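Local coordinates for single-strand DNA-binding protein (Agrobacterium tumefaciens, PDB 3BTP) that binds single-stranded but not double-stranded DNA regardless of sequence and mediates nuclear uptake of the single-stranded T-DNA copies during plant transformation, at residues Y227-E232 and Q247-H252; D233-T238 and R243-K248; E251-F254 and S258-P261. All blocks are in the same frame, centred on the assembly; numbering follows the deposited sequence.

Contact 1 (Y227-E232 and Q247-H252); sequences YKLRPE and QKRYEH
Leu229 and Arg249 make the main apolar contact here, their side chains crossing at about a right angle. Both methyls of the leucine bear on one methylene: Arg249 CG lies 3.5 Å from Leu229 CD2 and 3.6 Å from Leu229 CD1. The arginine therefore takes part through its aliphatic base, not its charged end. Its chain bends at chi2 (-66°) and again at chi3 (-63°), which carries the guanidinium off the leucine; NH1 then makes a weak hydrogen bond to the backbone oxygen of Asp233.

The second kind of contact sets a methyl against backbone. Leu229 CD1 reaches Gln247 O at 3.6 Å and Lys248 CA at 3.8 Å, so this branch bears on both the backbone and Arg249 CG, whereas CD2 meets Arg249 CG. Backbone approach is correspondingly wide, the nearest CA atoms, of Leu229 and Lys248, being 7.1 Å apart.

Two further charged groups have partners outside the segments. Arg230 NE forms a salt bridge with Asp233 OD2, and Lys248 NZ is hydrogen-bonded to a polar side chain on the chain of another protein.

With only 156 Å² buried, the contact joins two loops through a single leucine. It rests on van der Waals contact of the leucine methyls with Arg249 CG and with the backbone of Gln247 and Lys248, so its strength should depend on how closely these surfaces fit.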
ATOM      1  N   TYR A 227     -16.640  18.064   6.566  1.00 58.61           N
ATOM      2  CA  TYR A 227     -15.306  18.387   7.135  1.00 56.67           C
ATOM      3  C   TYR A 227     -14.152  18.155   6.156  1.00 54.57           C
ATOM      4  O   TYR A 227     -13.087  17.667   6.538  1.00 54.57           O
ATOM      5  CB  TYR A 227     -15.092  17.722   8.520  1.00 57.37           C
ATOM      6  CG  TYR A 227     -16.096  18.275   9.495  1.00 59.26           C
ATOM      7  CD1 TYR A 227     -15.786  19.371  10.319  1.00 59.52           C
ATOM      8  CD2 TYR A 227     -17.401  17.766   9.531  1.00 61.01           C
ATOM      9  CE1 TYR A 227     -16.754  19.934  11.174  1.00 59.05           C
ATOM     10  CE2 TYR A 227     -18.373  18.316  10.393  1.00 61.28           C
ATOM     11  CZ  TYR A 227     -18.041  19.395  11.215  1.00 60.31           C
ATOM     12  OH  TYR A 227     -19.031  19.904  12.062  1.00 59.12           O
ATOM     13  N   LYS A 228     -14.379  18.472   4.879  1.00 51.64           N
ATOM     14  CA  LYS A 228     -13.300  18.376   3.884  1.00 49.83           C
ATOM     15  C   LYS A 228     -13.096  19.687   3.150  1.00 45.94           C
ATOM     16  O   LYS A 228     -13.887  20.626   3.274  1.00 45.16           O
ATOM     17  CB  LYS A 228     -13.505  17.199   2.878  1.00 50.47           C
ATOM     18  CG  LYS A 228     -13.390  15.781   3.484  1.00 51.83           C
ATOM     19  CD  LYS A 228     -13.635  14.695   2.395  1.00 53.26           C
ATOM     20  CE  LYS A 228     -13.787  13.260   2.975  1.00 55.34           C
ATOM     21  NZ  LYS A 228     -13.049  12.262   2.086  1.00 59.43           N
ATOM     22  N   LEU A 229     -12.014  19.741   2.392  1.00 42.17           N
ATOM     23  CA  LEU A 229     -11.760  20.877   1.539  1.00 39.84           C
ATOM     24  C   LEU A 229     -12.885  21.118   0.518  1.00 39.95           C
ATOM     25  O   LEU A 229     -13.392  20.172  -0.062  1.00 40.65           O
ATOM     26  CB  LEU A 229     -10.411  20.703   0.856  1.00 37.82           C
ATOM     27  CG  LEU A 229      -9.254  20.912   1.818  1.00 36.94           C
ATOM     28  CD1 LEU A 229      -7.912  20.522   1.149  1.00 34.55           C
ATOM     29  CD2 LEU A 229      -9.215  22.324   2.416  1.00 29.31           C
ATOM     30  N   ARG A 230     -13.317  22.368   0.348  1.00 39.30           N
ATOM     31  CA  ARG A 230     -14.126  22.760  -0.833  1.00 39.58           C
ATOM     32  C   ARG A 230     -13.321  22.441  -2.107  1.00 37.54           C
ATOM     33  O   ARG A 230     -12.108  22.471  -2.085  1.00 35.53           O
ATOM     34  CB  ARG A 230     -14.444  24.258  -0.839  1.00 37.66           C
ATOM     35  CG  ARG A 230     -15.159  24.760   0.397  1.00 41.93           C
ATOM     36  CD  ARG A 230     -15.377  26.311   0.296  1.00 43.78           C
ATOM     37  NE  ARG A 230     -14.141  27.039  -0.060  1.00 49.62           N
ATOM     38  CZ  ARG A 230     -14.076  28.021  -0.962  1.00 53.64           C
ATOM     39  NH1 ARG A 230     -15.183  28.404  -1.617  1.00 54.43           N
ATOM     40  NH2 ARG A 230     -12.907  28.625  -1.215  1.00 53.68           N
ATOM     41  N   PRO A 231     -14.013  22.136  -3.223  1.00 37.39           N
ATOM     42  CA  PRO A 231     -13.295  21.892  -4.465  1.00 37.26           C
ATOM     43  C   PRO A 231     -12.419  23.069  -4.888  1.00 37.62           C
ATOM     44  O   PRO A 231     -11.348  22.850  -5.424  1.00 38.11           O
ATOM     45  CB  PRO A 231     -14.392  21.643  -5.479  1.00 36.30           C
ATOM     46  CG  PRO A 231     -15.649  21.618  -4.727  1.00 37.61           C
ATOM     47  CD  PRO A 231     -15.475  21.999  -3.361  1.00 37.30           C
ATOM     48  N   GLU A 232     -12.834  24.300  -4.618  1.00 36.69           N
ATOM     49  CA  GLU A 232     -11.951  25.396  -4.936  1.00 37.69           C
ATOM     50  C   GLU A 232     -10.715  25.499  -4.079  1.00 37.61           C
ATOM     51  O   GLU A 232      -9.870  26.337  -4.400  1.00 38.40           O
ATOM     52  CB  GLU A 232     -12.637  26.784  -5.013  1.00 37.21           C
ATOM     53  CG  GLU A 232     -13.821  27.058  -4.121  1.00 39.60           C
ATOM     54  CD  GLU A 232     -15.158  26.331  -4.534  1.00 38.69           C
ATOM     55  OE1 GLU A 232     -15.334  25.189  -4.097  1.00 38.95           O
ATOM     56  OE2 GLU A 232     -16.062  26.908  -5.197  1.00 35.58           O
ATOM     57  N   GLN A 247      -4.819  16.784  -0.604  1.00 24.49           N
ATOM     58  CA  GLN A 247      -5.637  16.243   0.454  1.00 22.94           C
ATOM     59  C   GLN A 247      -5.947  17.258   1.601  1.00 22.17           C
ATOM     60  O   GLN A 247      -7.034  17.239   2.212  1.00 22.15           O
ATOM     61  CB  GLN A 247      -4.853  14.989   0.957  1.00 23.23           C
ATOM     62  CG  GLN A 247      -5.656  13.966   1.648  1.00 26.37           C
ATOM     63  CD  GLN A 247      -6.903  13.573   0.862  1.00 31.34           C
ATOM     64  OE1 GLN A 247      -6.954  13.622  -0.387  1.00 37.97           O
ATOM     65  NE2 GLN A 247      -7.879  13.179   1.568  1.00 28.89           N
ATOM     66  N   LYS A 248      -5.019  18.174   1.866  1.00 20.67           N
ATOM     67  CA  LYS A 248      -5.062  18.967   3.069  1.00 20.55           C
ATOM     68  C   LYS A 248      -4.259  20.219   2.842  1.00 21.90           C
ATOM     69  O   LYS A 248      -3.195  20.150   2.161  1.00 21.76           O
ATOM     70  CB  LYS A 248      -4.433  18.207   4.226  1.00 20.16           C
ATOM     71  CG  LYS A 248      -4.411  18.960   5.533  1.00 17.96           C
ATOM     72  CD  LYS A 248      -4.179  17.972   6.664  1.00 18.44           C
ATOM     73  CE  LYS A 248      -3.997  18.644   8.006  1.00 21.17           C
ATOM     74  NZ  LYS A 248      -4.197  17.520   8.996  1.00 22.32           N
ATOM     75  N   ARG A 249      -4.759  21.329   3.423  1.00 21.91           N
ATOM     76  CA  ARG A 249      -4.118  22.660   3.417  1.00 24.97           C
ATOM     77  C   ARG A 249      -3.333  22.942   4.660  1.00 24.46           C
ATOM     78  O   ARG A 249      -3.890  23.081   5.733  1.00 25.42           O
ATOM     79  CB  ARG A 249      -5.148  23.777   3.212  1.00 24.96           C
ATOM     80  CG  ARG A 249      -5.981  23.461   1.950  1.00 31.35           C
ATOM     81  CD  ARG A 249      -5.124  23.509   0.711  1.00 35.44           C
ATOM     82  NE  ARG A 249      -4.621  24.846   0.566  1.00 39.97           N
ATOM     83  CZ  ARG A 249      -4.745  25.600  -0.515  1.00 46.18           C
ATOM     84  NH1 ARG A 249      -5.344  25.126  -1.608  1.00 46.27           N
ATOM     85  NH2 ARG A 249      -4.239  26.839  -0.486  1.00 48.32           N
ATOM     86  N   TYR A 250      -2.029  23.030   4.481  1.00 24.56           N
ATOM     87  CA  TYR A 250      -1.105  23.168   5.584  1.00 26.16           C
ATOM     88  C   TYR A 250      -0.676  24.619   5.634  1.00 26.45           C
ATOM     89  O   TYR A 250      -0.528  25.234   4.585  1.00 28.23           O
ATOM     90  CB  TYR A 250       0.138  22.268   5.359  1.00 24.60           C
ATOM     91  CG  TYR A 250      -0.106  20.781   5.446  1.00 22.32           C
ATOM     92  CD1 TYR A 250      -0.205  20.163   6.665  1.00 23.07           C
ATOM     93  CD2 TYR A 250      -0.248  19.980   4.282  1.00 21.85           C
ATOM     94  CE1 TYR A 250      -0.419  18.779   6.761  1.00 19.22           C
ATOM     95  CE2 TYR A 250      -0.470  18.572   4.376  1.00 19.02           C
ATOM     96  CZ  TYR A 250      -0.531  18.008   5.621  1.00 20.34           C
ATOM     97  OH  TYR A 250      -0.757  16.655   5.774  1.00 21.61           O
ATOM     98  N   GLU A 251      -0.457  25.149   6.842  1.00 28.06           N
ATOM     99  CA  GLU A 251       0.115  26.468   7.020  1.00 28.40           C
ATOM    100  C   GLU A 251       1.506  26.598   6.348  1.00 28.61           C
ATOM    101  O   GLU A 251       1.824  27.635   5.814  1.00 29.62           O
ATOM    102  CB  GLU A 251       0.261  26.775   8.492  1.00 29.88           C
ATOM    103  CG  GLU A 251       0.993  28.112   8.694  1.00 32.85           C
ATOM    104  CD  GLU A 251       0.969  28.624  10.106  1.00 41.65           C
ATOM    105  OE1 GLU A 251       0.449  27.923  11.027  1.00 45.68           O
ATOM    106  OE2 GLU A 251       1.485  29.762  10.305  1.00 46.93           O
ATOM    107  N   HIS A 252       2.347  25.567   6.422  1.00 28.15           N
ATOM    108  CA  HIS A 252       3.672  25.536   5.765  1.00 27.02           C
ATOM    109  C   HIS A 252       3.635  24.510   4.644  1.00 26.09           C
ATOM    110  O   HIS A 252       3.970  23.299   4.837  1.00 26.96           O
ATOM    111  CB  HIS A 252       4.733  25.165   6.812  1.00 28.11           C
ATOM    112  CG  HIS A 252       4.694  26.043   8.029  1.00 30.06           C
ATOM    113  ND1 HIS A 252       4.151  25.632   9.237  1.00 32.79           N
ATOM    114  CD2 HIS A 252       5.144  27.307   8.227  1.00 30.26           C
ATOM    115  CE1 HIS A 252       4.250  26.614  10.117  1.00 32.47           C
ATOM    116  NE2 HIS A 252       4.856  27.640   9.529  1.00 32.55           N
TER

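Contact 2 (D233-T238 and R243-K248); sequences DRYIQT and RREIQK
The ring of Tyr235 has the guanidinium of Arg243 flat over one face, the two planes 5° apart and their centres separated by 3.7 Å. Arg243 CZ sits only 15° off the ring normal, which meets the geometry of a cation-pi stack; NH2 lies above the middle of the ring. Chi3 of -54° folds the arginine over the tyrosine after an otherwise drawn-out start. Glu245 approaches the same ring obliquely, CG coming 3.7 Å from Tyr235 CE1, with its carboxylate plane tilted at about half a right angle to the ring.

Gln237 completes this row of side chains. Its OE1 rests 3.4 Å from Arg243 CG, while its NE2 donates a nearly straight bond to Thr238 O, in the plane of both the amide and the acceptor carbonyl, so the rotation of the amide is fixed. Arg234 lies alongside Glu245, pointing the same way, but NE and OE2 are too far apart for a salt bridge.

On the reverse side Ile236 and Ile246 meet by their ends, CD1 to CD1 at 4.1 Å. Arg244 also leaves on this side, and its NE forms a salt bridge with Asp262, tying the strand to a later part of the chain.

Between the two layers run the backbone bonds. Ile236 and Arg244 are an antiparallel hydrogen-bonded pair, linked by Ile236 N to Arg244 O at 2.8 Å and Arg244 N to Ile236 O at 2.7 Å; Ile246 N adds a bond to Arg234 O at 2.9 Å. Tyr235 with Glu245 and Gln237 with Arg243 are the flanking non-hydrogen-bonded pairs. This register, over strands 235-237 and 243-245, defines a short two-stranded antiparallel beta hairpin at the protein surface.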
ATOM      1  N   ASP A 233     -10.602  24.734  -2.986  1.00 36.62           N
ATOM      2  CA  ASP A 233      -9.429  24.870  -2.110  1.00 35.68           C
ATOM      3  C   ASP A 233      -8.502  23.682  -2.193  1.00 35.94           C
ATOM      4  O   ASP A 233      -7.516  23.619  -1.465  1.00 37.21           O
ATOM      5  CB  ASP A 233      -9.850  24.970  -0.665  1.00 35.79           C
ATOM      6  CG  ASP A 233     -10.587  26.268  -0.327  1.00 36.68           C
ATOM      7  OD1 ASP A 233     -10.161  27.383  -0.759  1.00 35.25           O
ATOM      8  OD2 ASP A 233     -11.599  26.147   0.426  1.00 36.29           O
ATOM      9  N   ARG A 234      -8.821  22.723  -3.041  1.00 35.32           N
ATOM     10  CA  ARG A 234      -8.067  21.476  -3.103  1.00 36.55           C
ATOM     11  C   ARG A 234      -7.136  21.311  -4.261  1.00 34.63           C
ATOM     12  O   ARG A 234      -6.793  20.191  -4.554  1.00 35.53           O
ATOM     13  CB  ARG A 234      -8.974  20.214  -2.963  1.00 36.12           C
ATOM     14  CG  ARG A 234     -10.089  20.179  -3.902  1.00 41.12           C
ATOM     15  CD  ARG A 234     -10.799  18.873  -3.894  1.00 46.55           C
ATOM     16  NE  ARG A 234     -11.564  18.674  -2.667  1.00 49.37           N
ATOM     17  CZ  ARG A 234     -12.772  18.112  -2.611  1.00 51.65           C
ATOM     18  NH1 ARG A 234     -13.403  17.702  -3.739  1.00 50.01           N
ATOM     19  NH2 ARG A 234     -13.351  17.963  -1.421  1.00 50.35           N
ATOM     20  N   TYR A 235      -6.707  22.404  -4.889  1.00 34.67           N
ATOM     21  CA  TYR A 235      -5.730  22.369  -6.015  1.00 34.74           C
ATOM     22  C   TYR A 235      -4.545  23.267  -5.821  1.00 36.93           C
ATOM     23  O   TYR A 235      -4.629  24.298  -5.149  1.00 38.77           O
ATOM     24  CB  TYR A 235      -6.359  22.665  -7.371  1.00 33.37           C
ATOM     25  CG  TYR A 235      -7.462  21.686  -7.665  1.00 31.83           C
ATOM     26  CD1 TYR A 235      -7.213  20.468  -8.309  1.00 28.42           C
ATOM     27  CD2 TYR A 235      -8.755  21.954  -7.232  1.00 30.99           C
ATOM     28  CE1 TYR A 235      -8.230  19.559  -8.482  1.00 28.12           C
ATOM     29  CE2 TYR A 235      -9.767  21.081  -7.444  1.00 29.80           C
ATOM     30  CZ  TYR A 235      -9.508  19.899  -8.052  1.00 30.75           C
ATOM     31  OH  TYR A 235     -10.581  19.080  -8.215  1.00 34.07           O
ATOM     32  N   ILE A 236      -3.400  22.828  -6.324  1.00 38.39           N
ATOM     33  CA  ILE A 236      -2.274  23.718  -6.474  1.00 39.44           C
ATOM     34  C   ILE A 236      -2.147  23.928  -7.977  1.00 39.52           C
ATOM     35  O   ILE A 236      -2.331  23.000  -8.733  1.00 40.36           O
ATOM     36  CB  ILE A 236      -0.963  23.131  -5.890  1.00 38.78           C
ATOM     37  CG1 ILE A 236      -1.016  23.097  -4.367  1.00 40.52           C
ATOM     38  CG2 ILE A 236       0.233  23.963  -6.322  1.00 39.30           C
ATOM     39  CD1 ILE A 236      -1.763  24.318  -3.696  1.00 41.29           C
ATOM     40  N   GLN A 237      -1.860  25.157  -8.379  1.00 40.14           N
ATOM     41  CA  GLN A 237      -1.619  25.535  -9.763  1.00 39.74           C
ATOM     42  C   GLN A 237      -0.125  25.587 -10.030  1.00 39.10           C
ATOM     43  O   GLN A 237       0.640  26.257  -9.321  1.00 37.89           O
ATOM     44  CB  GLN A 237      -2.229  26.941 -10.001  1.00 41.82           C
ATOM     45  CG  GLN A 237      -2.181  27.471 -11.452  1.00 42.26           C
ATOM     46  CD  GLN A 237      -3.046  26.674 -12.344  1.00 41.92           C
ATOM     47  OE1 GLN A 237      -4.246  26.662 -12.161  1.00 46.68           O
ATOM     48  NE2 GLN A 237      -2.448  25.948 -13.299  1.00 42.49           N
ATOM     49  N   THR A 238       0.302  24.831 -11.027  1.00 38.51           N
ATOM     50  CA  THR A 238       1.626  25.031 -11.541  1.00 39.36           C
ATOM     51  C   THR A 238       1.561  26.101 -12.669  1.00 39.66           C
ATOM     52  O   THR A 238       0.518  26.298 -13.354  1.00 38.92           O
ATOM     53  CB  THR A 238       2.365  23.689 -12.070  1.00 39.14           C
ATOM     54  OG1 THR A 238       1.712  23.196 -13.234  1.00 37.88           O
ATOM     55  CG2 THR A 238       2.465  22.578 -11.046  1.00 38.92           C
ATOM     56  N   ARG A 243      -2.991  21.916 -13.031  1.00 32.90           N
ATOM     57  CA  ARG A 243      -3.272  21.872 -11.576  1.00 31.84           C
ATOM     58  C   ARG A 243      -2.975  20.508 -10.961  1.00 30.50           C
ATOM     59  O   ARG A 243      -3.022  19.492 -11.645  1.00 30.56           O
ATOM     60  CB  ARG A 243      -4.782  22.053 -11.411  1.00 31.52           C
ATOM     61  CG  ARG A 243      -5.179  23.429 -11.782  1.00 32.26           C
ATOM     62  CD  ARG A 243      -6.435  23.785 -11.078  1.00 30.82           C
ATOM     63  NE  ARG A 243      -7.506  22.814 -11.290  1.00 23.51           N
ATOM     64  CZ  ARG A 243      -8.710  23.043 -10.793  1.00 24.84           C
ATOM     65  NH1 ARG A 243      -8.886  24.210 -10.076  1.00 18.96           N
ATOM     66  NH2 ARG A 243      -9.687  22.152 -11.024  1.00 19.33           N
ATOM     67  N   ARG A 244      -2.768  20.466  -9.655  1.00 28.69           N
ATOM     68  CA  ARG A 244      -2.725  19.185  -8.990  1.00 27.38           C
ATOM     69  C   ARG A 244      -3.574  19.148  -7.722  1.00 26.10           C
ATOM     70  O   ARG A 244      -3.482  20.028  -6.849  1.00 26.84           O
ATOM     71  CB  ARG A 244      -1.287  18.817  -8.628  1.00 27.46           C
ATOM     72  CG  ARG A 244      -0.341  18.554  -9.759  1.00 26.16           C
ATOM     73  CD  ARG A 244      -0.596  17.245 -10.534  1.00 23.80           C
ATOM     74  NE  ARG A 244       0.488  17.200 -11.533  1.00 23.81           N
ATOM     75  CZ  ARG A 244       0.510  17.883 -12.704  1.00 30.04           C
ATOM     76  NH1 ARG A 244      -0.527  18.679 -13.077  1.00 25.39           N
ATOM     77  NH2 ARG A 244       1.572  17.774 -13.534  1.00 23.04           N
ATOM     78  N   GLU A 245      -4.359  18.094  -7.587  1.00 26.50           N
ATOM     79  CA  GLU A 245      -5.209  17.948  -6.408  1.00 27.41           C
ATOM     80  C   GLU A 245      -4.407  17.581  -5.122  1.00 26.90           C
ATOM     81  O   GLU A 245      -3.484  16.789  -5.179  1.00 26.17           O
ATOM     82  CB  GLU A 245      -6.262  16.908  -6.682  1.00 27.16           C
ATOM     83  CG  GLU A 245      -7.439  17.110  -5.827  1.00 29.93           C
ATOM     84  CD  GLU A 245      -8.454  16.018  -6.007  1.00 35.28           C
ATOM     85  OE1 GLU A 245      -8.557  15.478  -7.144  1.00 38.43           O
ATOM     86  OE2 GLU A 245      -9.135  15.686  -5.004  1.00 37.42           O
ATOM     87  N   ILE A 246      -4.767  18.166  -3.973  1.00 26.41           N
ATOM     88  CA  ILE A 246      -4.139  17.784  -2.686  1.00 27.08           C
ATOM     89  C   ILE A 246      -5.236  17.408  -1.706  1.00 25.62           C
ATOM     90  O   ILE A 246      -6.412  17.714  -1.941  1.00 27.03           O
ATOM     91  CB  ILE A 246      -3.175  18.893  -2.097  1.00 25.50           C
ATOM     92  CG1 ILE A 246      -3.985  20.139  -1.780  1.00 25.73           C
ATOM     93  CG2 ILE A 246      -1.957  19.126  -3.078  1.00 31.88           C
ATOM     94  CD1 ILE A 246      -3.212  21.325  -1.260  1.00 32.06           C
ATOM     95  N   GLN A 247      -4.819  16.784  -0.604  1.00 24.49           N
ATOM     96  CA  GLN A 247      -5.637  16.243   0.454  1.00 22.94           C
ATOM     97  C   GLN A 247      -5.947  17.258   1.601  1.00 22.17           C
ATOM     98  O   GLN A 247      -7.034  17.239   2.212  1.00 22.15           O
ATOM     99  CB  GLN A 247      -4.853  14.989   0.957  1.00 23.23           C
ATOM    100  CG  GLN A 247      -5.656  13.966   1.648  1.00 26.37           C
ATOM    101  CD  GLN A 247      -6.903  13.573   0.862  1.00 31.34           C
ATOM    102  OE1 GLN A 247      -6.954  13.622  -0.387  1.00 37.97           O
ATOM    103  NE2 GLN A 247      -7.879  13.179   1.568  1.00 28.89           N
ATOM    104  N   LYS A 248      -5.019  18.174   1.866  1.00 20.67           N
ATOM    105  CA  LYS A 248      -5.062  18.967   3.069  1.00 20.55           C
ATOM    106  C   LYS A 248      -4.259  20.219   2.842  1.00 21.90           C
ATOM    107  O   LYS A 248      -3.195  20.150   2.161  1.00 21.76           O
ATOM    108  CB  LYS A 248      -4.433  18.207   4.226  1.00 20.16           C
ATOM    109  CG  LYS A 248      -4.411  18.960   5.533  1.00 17.96           C
ATOM    110  CD  LYS A 248      -4.179  17.972   6.664  1.00 18.44           C
ATOM    111  CE  LYS A 248      -3.997  18.644   8.006  1.00 21.17           C
ATOM    112  NZ  LYS A 248      -4.197  17.520   8.996  1.00 22.32           N
TER

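Contact 3 (E251-F254 and S258-P261); sequences EHQF and SLLP
Gln253 and Ser258 close a short reversal of the chain that fits a pi-turn: Ser258 N donates to Gln253 O, five residues earlier, at 3.1 Å. The bond is weak, with an angle of 134° at the hydrogen, and probably contributes little on its own. The CA atoms agree with a narrow loop, Gln253 to Ser258 at 5.2 Å and Phe254 to Leu259 at 5.3 Å.

The packed part is apolar and belongs to Leu259. Its branches divide the work. CG faces Gln253 CB at 4.1 Å, whereas CD1 comes up to the backbone of Phe254, 4.0 Å from its N, and touches Phe254 CB at 4.1 Å. Having CG anti to the carbonyl carbon (chi1 -74°) sends the isobutyl group back across the start of the turn. Phe254 itself points away: its ring, swung out with CG anti to the backbone N (chi1 175°), meets Leu259 CB only near one edge. Beyond the turn that ring packs on Phe128 and Cys149, and Leu260 lies on Val120 and Leu151, which seats the loop on the antiparallel sheet that includes strands 117-124 and 149-153.

The looser part is water-mediated and lies beside the single weak backbone bond. Here Phe254 O and Leu259 N do not bond directly; a water stands between them. Its separation from Phe254 O is implausibly short, leaving that half of the bridge doubtful. The other half is a weak bond in which the water accepts from Leu259 N at 3.0 Å.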
ATOM      1  N   GLU A 251      -0.457  25.149   6.842  1.00 28.06           N
ATOM      2  CA  GLU A 251       0.115  26.468   7.020  1.00 28.40           C
ATOM      3  C   GLU A 251       1.506  26.598   6.348  1.00 28.61           C
ATOM      4  O   GLU A 251       1.824  27.635   5.814  1.00 29.62           O
ATOM      5  CB  GLU A 251       0.261  26.775   8.492  1.00 29.88           C
ATOM      6  CG  GLU A 251       0.993  28.112   8.694  1.00 32.85           C
ATOM      7  CD  GLU A 251       0.969  28.624  10.106  1.00 41.65           C
ATOM      8  OE1 GLU A 251       0.449  27.923  11.027  1.00 45.68           O
ATOM      9  OE2 GLU A 251       1.485  29.762  10.305  1.00 46.93           O
ATOM     10  N   HIS A 252       2.347  25.567   6.422  1.00 28.15           N
ATOM     11  CA  HIS A 252       3.672  25.536   5.765  1.00 27.02           C
ATOM     12  C   HIS A 252       3.635  24.510   4.644  1.00 26.09           C
ATOM     13  O   HIS A 252       3.970  23.299   4.837  1.00 26.96           O
ATOM     14  CB  HIS A 252       4.733  25.165   6.812  1.00 28.11           C
ATOM     15  CG  HIS A 252       4.694  26.043   8.029  1.00 30.06           C
ATOM     16  ND1 HIS A 252       4.151  25.632   9.237  1.00 32.79           N
ATOM     17  CD2 HIS A 252       5.144  27.307   8.227  1.00 30.26           C
ATOM     18  CE1 HIS A 252       4.250  26.614  10.117  1.00 32.47           C
ATOM     19  NE2 HIS A 252       4.856  27.640   9.529  1.00 32.55           N
ATOM     20  N   GLN A 253       3.177  24.956   3.493  1.00 24.28           N
ATOM     21  CA  GLN A 253       2.881  24.072   2.399  1.00 25.51           C
ATOM     22  C   GLN A 253       4.088  23.350   1.839  1.00 24.62           C
ATOM     23  O   GLN A 253       3.988  22.189   1.552  1.00 24.93           O
ATOM     24  CB  GLN A 253       2.165  24.782   1.259  1.00 26.33           C
ATOM     25  CG  GLN A 253       0.824  25.458   1.615  1.00 30.90           C
ATOM     26  CD  GLN A 253      -0.065  25.568   0.350  1.00 38.42           C
ATOM     27  OE1 GLN A 253      -0.972  24.701   0.105  1.00 41.37           O
ATOM     28  NE2 GLN A 253       0.220  26.568  -0.477  1.00 32.27           N
ATOM     29  N   PHE A 254       5.200  24.031   1.638  1.00 23.37           N
ATOM     30  CA  PHE A 254       6.360  23.387   1.040  1.00 22.56           C
ATOM     31  C   PHE A 254       6.912  22.304   1.993  1.00 22.62           C
ATOM     32  O   PHE A 254       7.088  21.179   1.588  1.00 23.49           O
ATOM     33  CB  PHE A 254       7.466  24.386   0.648  1.00 20.80           C
ATOM     34  CG  PHE A 254       8.707  23.695   0.138  1.00 21.11           C
ATOM     35  CD1 PHE A 254       8.660  22.884  -0.989  1.00 17.40           C
ATOM     36  CD2 PHE A 254       9.897  23.810   0.807  1.00 22.62           C
ATOM     37  CE1 PHE A 254       9.811  22.186  -1.408  1.00 19.95           C
ATOM     38  CE2 PHE A 254      11.019  23.124   0.389  1.00 21.63           C
ATOM     39  CZ  PHE A 254      10.969  22.348  -0.724  1.00 20.88           C
ATOM     40  N   SER A 258       3.279  19.382   0.529  1.00 31.92           N
ATOM     41  CA  SER A 258       2.154  19.667  -0.333  1.00 33.12           C
ATOM     42  C   SER A 258       2.452  20.515  -1.558  1.00 34.47           C
ATOM     43  O   SER A 258       1.543  21.148  -2.075  1.00 36.83           O
ATOM     44  CB  SER A 258       0.910  20.095   0.482  1.00 33.57           C
ATOM     45  OG  SER A 258       0.156  18.852   0.803  1.00 34.97           O
ATOM     46  N   LEU A 259       3.698  20.471  -2.056  1.00 33.97           N
ATOM     47  CA  LEU A 259       4.133  21.235  -3.204  1.00 34.10           C
ATOM     48  C   LEU A 259       5.163  20.554  -4.074  1.00 34.33           C
ATOM     49  O   LEU A 259       5.873  21.259  -4.778  1.00 38.00           O
ATOM     50  CB  LEU A 259       4.732  22.628  -2.801  1.00 34.35           C
ATOM     51  CG  LEU A 259       3.815  23.799  -2.339  1.00 35.76           C
ATOM     52  CD1 LEU A 259       4.558  25.186  -2.170  1.00 37.30           C
ATOM     53  CD2 LEU A 259       2.606  23.995  -3.242  1.00 31.37           C
ATOM     54  N   LEU A 260       5.239  19.232  -4.114  1.00 32.30           N
ATOM     55  CA  LEU A 260       6.329  18.540  -4.779  1.00 30.54           C
ATOM     56  C   LEU A 260       5.874  18.147  -6.153  1.00 29.43           C
ATOM     57  O   LEU A 260       4.674  18.133  -6.426  1.00 30.26           O
ATOM     58  CB  LEU A 260       6.719  17.251  -4.035  1.00 30.99           C
ATOM     59  CG  LEU A 260       7.093  17.309  -2.558  1.00 31.43           C
ATOM     60  CD1 LEU A 260       6.792  15.933  -1.729  1.00 30.46           C
ATOM     61  CD2 LEU A 260       8.523  17.876  -2.417  1.00 25.80           C
ATOM     62  N   PRO A 261       6.817  17.773  -7.015  1.00 28.47           N
ATOM     63  CA  PRO A 261       6.452  17.277  -8.356  1.00 27.41           C
ATOM     64  C   PRO A 261       5.908  15.845  -8.301  1.00 25.94           C
ATOM     65  O   PRO A 261       5.891  15.211  -7.227  1.00 27.17           O
ATOM     66  CB  PRO A 261       7.769  17.342  -9.172  1.00 27.35           C
ATOM     67  CG  PRO A 261       8.788  17.904  -8.286  1.00 29.98           C
ATOM     68  CD  PRO A 261       8.274  17.791  -6.817  1.00 27.88           C
TER
HETATM   69  O   HOH W   1       6.321  20.401  -0.566  1.00 24.59           O

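The hairpin of contact 2 falls in the chain between the two segments of contact 1, and contact 3 follows. All three lie on the same side of the chain's centre, the centre of contact 2 lying about 8 Å from that of contact 1 and about 10 Å from that of contact 3. Contact 2 shares Gln247 and Lys248 with contact 1, so the hairpin strand runs straight into the loop that meets Leu229. Ile236 ties contact 2 to contact 3, its CG2 lying 3.9 Å from Leu259 CD2. Contacts 1 and 3, with centres about 12 Å apart, share Glu251 and His252 and also meet where Tyr250 CE2 approaches Ser258 OG at 3.6 Å. Near contacts 1 and 2, another protein's chain packs against Gln247 and Lys248.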